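Conserved hypothetical exported protein (Bacteroides fragilis, PDB 4JJA) is of unknown function but may act as an exo-beta-N-acetylmuramidase on peptidoglycan. Local coordinates at residues G173-E178 with K203-Q208; A180-G185 with K363-Y368. All blocks are in the same frame, centred on the assembly; numbering follows the deposited sequence.

Interaction 1: residues G173-E178 with K203-Q208; sequences GMTLGE and KNYTHQ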
loop_
_atom_site.group_PDB
_atom_site.type_symbol
_atom_site.label_atom_id
_atom_site.label_comp_id
_atom_site.label_asym_id
_atom_site.label_seq_id
_atom_site.Cartn_x
_atom_site.Cartn_y
_atom_site.Cartn_z
ATOM N N GLY A 173 1.408 -1.598 9.718
ATOM C CA GLY A 173 0.283 -1.872 10.526
ATOM C C GLY A 173 -0.727 -0.773 10.751
ATOM O O GLY A 173 -1.574 -0.907 11.610
HETATM N N MSE A 174 -0.648 0.325 9.993
HETATM C CA MSE A 174 -1.427 1.512 10.283
HETATM C C MSE A 174 -2.404 1.817 9.161
HETATM O O MSE A 174 -2.174 1.510 8.010
HETATM C CB MSE A 174 -0.518 2.737 10.446
HETATM C CG MSE A 174 0.508 2.508 11.551
HETATM SE SE MSE A 174 1.817 3.927 11.801
HETATM C CE MSE A 174 0.715 5.062 12.732
ATOM N N THR A 175 -3.532 2.403 9.527
ATOM C CA THR A 175 -4.396 2.978 8.513
ATOM C C THR A 175 -3.800 4.268 7.934
ATOM O O THR A 175 -2.899 4.843 8.546
ATOM C CB THR A 175 -5.804 3.271 9.036
ATOM O OG1 THR A 175 -5.763 4.387 9.935
ATOM C CG2 THR A 175 -6.454 2.046 9.616
ATOM N N LEU A 176 -4.306 4.731 6.797
ATOM C CA LEU A 176 -3.786 5.980 6.246
ATOM C C LEU A 176 -4.067 7.132 7.191
ATOM O O LEU A 176 -3.240 8.049 7.292
ATOM C CB LEU A 176 -4.314 6.258 4.872
ATOM C CG LEU A 176 -3.913 5.346 3.726
ATOM C CD1 LEU A 176 -4.665 5.752 2.426
ATOM C CD2 LEU A 176 -2.422 5.384 3.526
ATOM N N GLY A 177 -5.172 7.121 7.940
ATOM C CA GLY A 177 -5.433 8.151 8.916
ATOM C C GLY A 177 -4.422 8.157 10.035
ATOM O O GLY A 177 -3.930 9.194 10.446
ATOM N N GLU A 178 -4.133 6.981 10.572
ATOM C CA GLU A 178 -3.106 6.880 11.617
ATOM C C GLU A 178 -1.768 7.354 11.122
ATOM O O GLU A 178 -1.051 8.077 11.817
ATOM C CB GLU A 178 -3.038 5.434 12.104
ATOM C CG GLU A 178 -4.313 4.912 12.823
ATOM C CD GLU A 178 -4.261 3.450 13.196
ATOM O OE1 GLU A 178 -3.741 2.646 12.376
ATOM O OE2 GLU A 178 -4.718 3.083 14.321
ATOM N N LYS A 203 -15.685 2.564 12.290
ATOM C CA LYS A 203 -16.323 1.948 13.465
ATOM C C LYS A 203 -16.248 0.444 13.330
ATOM O O LYS A 203 -16.139 -0.080 12.219
ATOM C CB LYS A 203 -17.765 2.368 13.609
ATOM C CG LYS A 203 -17.913 3.869 13.835
ATOM C CD LYS A 203 -19.381 4.284 13.985
ATOM C CE LYS A 203 -19.530 5.680 14.539
ATOM N NZ LYS A 203 -18.541 6.058 15.591
ATOM N N ASN A 204 -16.294 -0.241 14.468
ATOM C CA ASN A 204 -16.215 -1.708 14.534
ATOM C C ASN A 204 -14.932 -2.212 13.922
ATOM O O ASN A 204 -14.909 -3.174 13.171
ATOM C CB ASN A 204 -17.439 -2.346 13.881
ATOM C CG ASN A 204 -18.742 -1.831 14.456
ATOM O OD1 ASN A 204 -18.843 -1.533 15.674
ATOM N ND2 ASN A 204 -19.741 -1.708 13.588
ATOM N N TYR A 205 -13.850 -1.535 14.280
ATOM C CA TYR A 205 -12.521 -1.852 13.712
ATOM C C TYR A 205 -11.438 -1.750 14.772
ATOM O O TYR A 205 -11.331 -0.747 15.477
ATOM C CB TYR A 205 -12.192 -0.863 12.565
ATOM C CG TYR A 205 -10.877 -1.162 11.884
ATOM C CD1 TYR A 205 -10.666 -2.336 11.186
ATOM C CD2 TYR A 205 -9.833 -0.245 11.923
ATOM C CE1 TYR A 205 -9.420 -2.592 10.631
ATOM C CE2 TYR A 205 -8.584 -0.503 11.334
ATOM C CZ TYR A 205 -8.403 -1.663 10.653
ATOM O OH TYR A 205 -7.152 -1.926 10.080
ATOM N N THR A 206 -10.649 -2.829 14.898
ATOM C CA THR A 206 -9.465 -2.867 15.729
ATOM C C THR A 206 -8.308 -3.309 14.848
ATOM O O THR A 206 -8.494 -3.794 13.723
ATOM C CB THR A 206 -9.597 -3.885 16.882
ATOM O OG1 THR A 206 -9.563 -5.189 16.323
ATOM C CG2 THR A 206 -10.903 -3.635 17.679
ATOM N N HIS A 207 -7.104 -3.259 15.411
ATOM C CA HIS A 207 -5.905 -3.851 14.771
ATOM C C HIS A 207 -5.789 -5.375 14.876
ATOM O O HIS A 207 -4.719 -5.970 14.633
ATOM C CB HIS A 207 -4.649 -3.151 15.249
ATOM C CG HIS A 207 -4.509 -1.772 14.706
ATOM N ND1 HIS A 207 -3.993 -1.525 13.449
ATOM C CD2 HIS A 207 -4.848 -0.567 15.222
ATOM C CE1 HIS A 207 -4.002 -0.219 13.228
ATOM N NE2 HIS A 207 -4.525 0.386 14.282
ATOM N N GLN A 208 -6.889 -6.009 15.231
ATOM C CA GLN A 208 -7.089 -7.447 14.929
ATOM C C GLN A 208 -8.129 -7.763 13.902
ATOM O O GLN A 208 -8.190 -8.915 13.450
ATOM C CB GLN A 208 -7.439 -8.195 16.223
ATOM C CG GLN A 208 -6.276 -8.337 17.140
ATOM C CD GLN A 208 -6.623 -9.147 18.389
ATOM O OE1 GLN A 208 -6.787 -10.359 18.305
ATOM N NE2 GLN A 208 -6.756 -8.484 19.516
#

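Interaction 2: residues A180-G185 with K363-Y368; sequences ALMVNG and KPYLLY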
loop_
_atom_site.group_PDB
_atom_site.type_symbol
_atom_site.label_atom_id
_atom_site.label_comp_id
_atom_site.label_asym_id
_atom_site.label_seq_id
_atom_site.Cartn_x
_atom_site.Cartn_y
_atom_site.Cartn_z
ATOM N N ALA A 180 -1.111 9.403 8.697
ATOM C CA ALA A 180 -1.111 10.850 8.508
ATOM C C ALA A 180 -0.811 11.542 9.818
ATOM O O ALA A 180 -0.029 12.530 9.854
ATOM C CB ALA A 180 -2.419 11.330 7.945
ATOM N N LEU A 181 -1.450 11.100 10.895
ATOM C CA LEU A 181 -1.196 11.686 12.198
ATOM C C LEU A 181 0.268 11.551 12.606
ATOM O O LEU A 181 0.862 12.480 13.194
ATOM C CB LEU A 181 -2.145 11.095 13.253
ATOM C CG LEU A 181 -3.653 11.339 13.035
ATOM C CD1 LEU A 181 -4.510 10.614 14.075
ATOM C CD2 LEU A 181 -3.990 12.848 12.995
HETATM N N MSE A 182 0.852 10.394 12.329
HETATM C CA MSE A 182 2.266 10.165 12.619
HETATM C C MSE A 182 3.172 11.031 11.787
HETATM O O MSE A 182 4.160 11.568 12.300
HETATM C CB MSE A 182 2.617 8.688 12.479
HETATM C CG MSE A 182 4.036 8.372 12.866
HETATM SE SE MSE A 182 4.254 6.424 12.972
HETATM C CE MSE A 182 5.811 6.430 14.161
ATOM N N VAL A 183 2.885 11.199 10.501
ATOM C CA VAL A 183 3.664 12.089 9.656
ATOM C C VAL A 183 3.698 13.502 10.232
ATOM O O VAL A 183 4.764 14.115 10.264
ATOM C CB VAL A 183 3.052 12.084 8.230
ATOM C CG1 VAL A 183 3.535 13.255 7.399
ATOM C CG2 VAL A 183 3.312 10.726 7.561
ATOM N N ASN A 184 2.575 13.983 10.742
ATOM C CA ASN A 184 2.554 15.283 11.391
ATOM C C ASN A 184 3.407 15.236 12.635
ATOM O O ASN A 184 4.287 16.094 12.783
ATOM C CB ASN A 184 1.129 15.721 11.714
ATOM C CG ASN A 184 0.451 16.466 10.579
ATOM O OD1 ASN A 184 1.074 17.016 9.662
ATOM N ND2 ASN A 184 -0.875 16.500 10.660
ATOM N N GLY A 185 3.098 14.323 13.561
ATOM C CA GLY A 185 3.708 14.373 14.891
ATOM C C GLY A 185 5.194 14.126 14.906
ATOM O O GLY A 185 5.893 14.677 15.759
ATOM N N LYS A 363 2.458 4.390 18.743
ATOM C CA LYS A 363 1.306 4.276 19.634
ATOM C C LYS A 363 0.482 5.559 19.800
ATOM O O LYS A 363 -0.741 5.458 19.785
ATOM C CB LYS A 363 1.762 3.736 21.010
ATOM C CG LYS A 363 0.620 3.332 21.907
ATOM C CD LYS A 363 0.150 1.950 21.532
ATOM C CE LYS A 363 -0.676 1.185 22.653
ATOM N NZ LYS A 363 -0.325 -0.266 22.674
ATOM N N PRO A 364 1.105 6.731 19.930
ATOM C CA PRO A 364 0.268 7.945 20.095
ATOM C C PRO A 364 -0.604 8.321 18.925
ATOM O O PRO A 364 -1.504 9.150 19.082
ATOM C CB PRO A 364 1.307 9.075 20.303
ATOM C CG PRO A 364 2.617 8.384 20.687
ATOM C CD PRO A 364 2.549 7.024 20.014
ATOM N N TYR A 365 -0.366 7.700 17.772
ATOM C CA TYR A 365 -1.045 8.019 16.538
ATOM C C TYR A 365 -2.116 7.002 16.177
ATOM O O TYR A 365 -2.837 7.205 15.173
ATOM C CB TYR A 365 -0.008 8.150 15.426
ATOM C CG TYR A 365 1.090 9.099 15.775
ATOM C CD1 TYR A 365 0.841 10.448 15.976
ATOM C CD2 TYR A 365 2.346 8.631 16.043
ATOM C CE1 TYR A 365 1.815 11.288 16.359
ATOM C CE2 TYR A 365 3.356 9.493 16.397
ATOM C CZ TYR A 365 3.089 10.827 16.560
ATOM O OH TYR A 365 4.073 11.726 16.919
ATOM N N LEU A 366 -2.247 5.924 16.951
ATOM C CA LEU A 366 -3.247 4.926 16.649
ATOM C C LEU A 366 -4.624 5.454 16.966
ATOM O O LEU A 366 -4.827 6.209 17.902
ATOM C CB LEU A 366 -3.016 3.603 17.373
ATOM C CG LEU A 366 -1.683 2.919 17.067
ATOM C CD1 LEU A 366 -1.506 1.621 17.841
ATOM C CD2 LEU A 366 -1.423 2.727 15.531
ATOM N N LEU A 367 -5.578 5.073 16.142
ATOM C CA LEU A 367 -6.966 5.460 16.279
ATOM C C LEU A 367 -7.866 4.311 16.675
ATOM O O LEU A 367 -9.077 4.481 16.909
ATOM C CB LEU A 367 -7.465 6.060 14.971
ATOM C CG LEU A 367 -6.874 7.417 14.580
ATOM C CD1 LEU A 367 -7.214 7.735 13.127
ATOM C CD2 LEU A 367 -7.299 8.504 15.569
ATOM N N TYR A 368 -7.287 3.118 16.742
ATOM C CA TYR A 368 -8.029 1.893 16.996
ATOM C C TYR A 368 -7.231 1.066 17.966
ATOM O O TYR A 368 -6.036 1.230 18.081
ATOM C CB TYR A 368 -8.209 1.072 15.677
ATOM C CG TYR A 368 -8.698 1.962 14.546
ATOM C CD1 TYR A 368 -10.007 2.351 14.480
ATOM C CD2 TYR A 368 -7.857 2.393 13.554
ATOM C CE1 TYR A 368 -10.447 3.184 13.458
ATOM C CE2 TYR A 368 -8.285 3.231 12.552
ATOM C CZ TYR A 368 -9.586 3.608 12.491
ATOM O OH TYR A 368 -10.069 4.438 11.504
#

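Interaction 1: residues G173-E178 with K203-Q208
Glu178 and His207 approach from opposite directions, and the carboxylate is nearly coplanar with the imidazole, their planes 4° apart. From a CB directed at the 203-208 loop, the Glu178 chain leaves with CG beside the backbone N (chi1 -65°) and then runs extended, which brings CD to the edge of the ring, 3.3 Å from His207 NE2. Its OE2 accepts from His207 NE2 through the syn lone pair over 2.7 Å, a nearly straight bond (170°) in the imidazole plane. Glu178 OE1 accepts from Thr175 N at 2.9 Å on its anti side, somewhat out of the carboxylate plane. With Thr175 OG1 receiving Glu178 N at 3.1 Å, this makes a capping box at the N-terminus of helix 176-185, the crossover helix between parallel strands 136-140 and 197-200 of a Rossmann-like sheet. Asp141 also bonds Thr175 OG1. His207 ND1, the other ring nitrogen, bonds Gly147 O, so in this conformer, one of two modelled, both ring nitrogens have a partner. Thr175 CG2 packs obliquely against the Tyr205 ring, 3.7 Å from CE2, while Tyr205 OH bonds Asn144 N.

Interaction 2: residues A180-G185 with K363-Y368
The ring of Tyr365 lies against the helical backbone, with Met182 CA over the centre of one face and Pro364 CB over the centre of the other. The Met182 CA stands 3.6 Å from the centroid of the Tyr365 ring and only 12° off its normal, a CH-pi contact made by the main chain itself. Leu181 O approaches obliquely, 3.4 Å from Tyr365 CD1; this carbonyl also accepts the helical bond from Gly185 N. On the CD2 side the selenomethionine Met182 runs past, its CG anti to the backbone N (chi1 -176°) and the chain extended. Met182 CB is 3.6 Å from Tyr365 CD2, and the selenium stands obliquely to the ring, 5.2 Å from its centroid, as a Met-aromatic contact.

At the phenol end, Tyr365 OH reaches 3.3 Å from Gly185 C, the hydroxyl packing directly against this residue without a side chain, and it bonds Glu186 just beyond the helix. Leu181 and Leu367 cross at about a right angle, Leu181 CD1 meeting Leu367 CD2 at 3.8 Å. Leu181 CD1 also lies 4.0 Å from Tyr365 O, a buried carbonyl oxygen without a polar partner.

The contact thus seats the chain just after helix 352-362 on helix 176-185, joining the C-terminal and N-terminal family regions. Met182 extends onto Phe358 and Arg362 of helix 352-362, while Ala180 and Val183 pack on Met127 of helix 119-132.

Overall arrangement
Interactions 1 and 2 occupy successive parts of helix 176-185, with centres about 11 Å apart, and Glu178 joins them directly. Its OE2, already bound to His207, lies 2.8 Å from Leu367 N, a probable second hydrogen bond, so one carboxylate oxygen ties the 203-208 loop and the 363-368 segment to the start of the helix. The Tyr205 and Tyr368 rings meet edge-to-face, and the backbone Tyr205 O also packs 3.5 Å from Tyr368 CD1. Asp141 OD2, the partner of Thr175, also bonds Tyr368 OH, so it too bridges the two contacts. A glycerol, probably from the crystallisation liquor, sits about 4 Å from the side chain of Leu367.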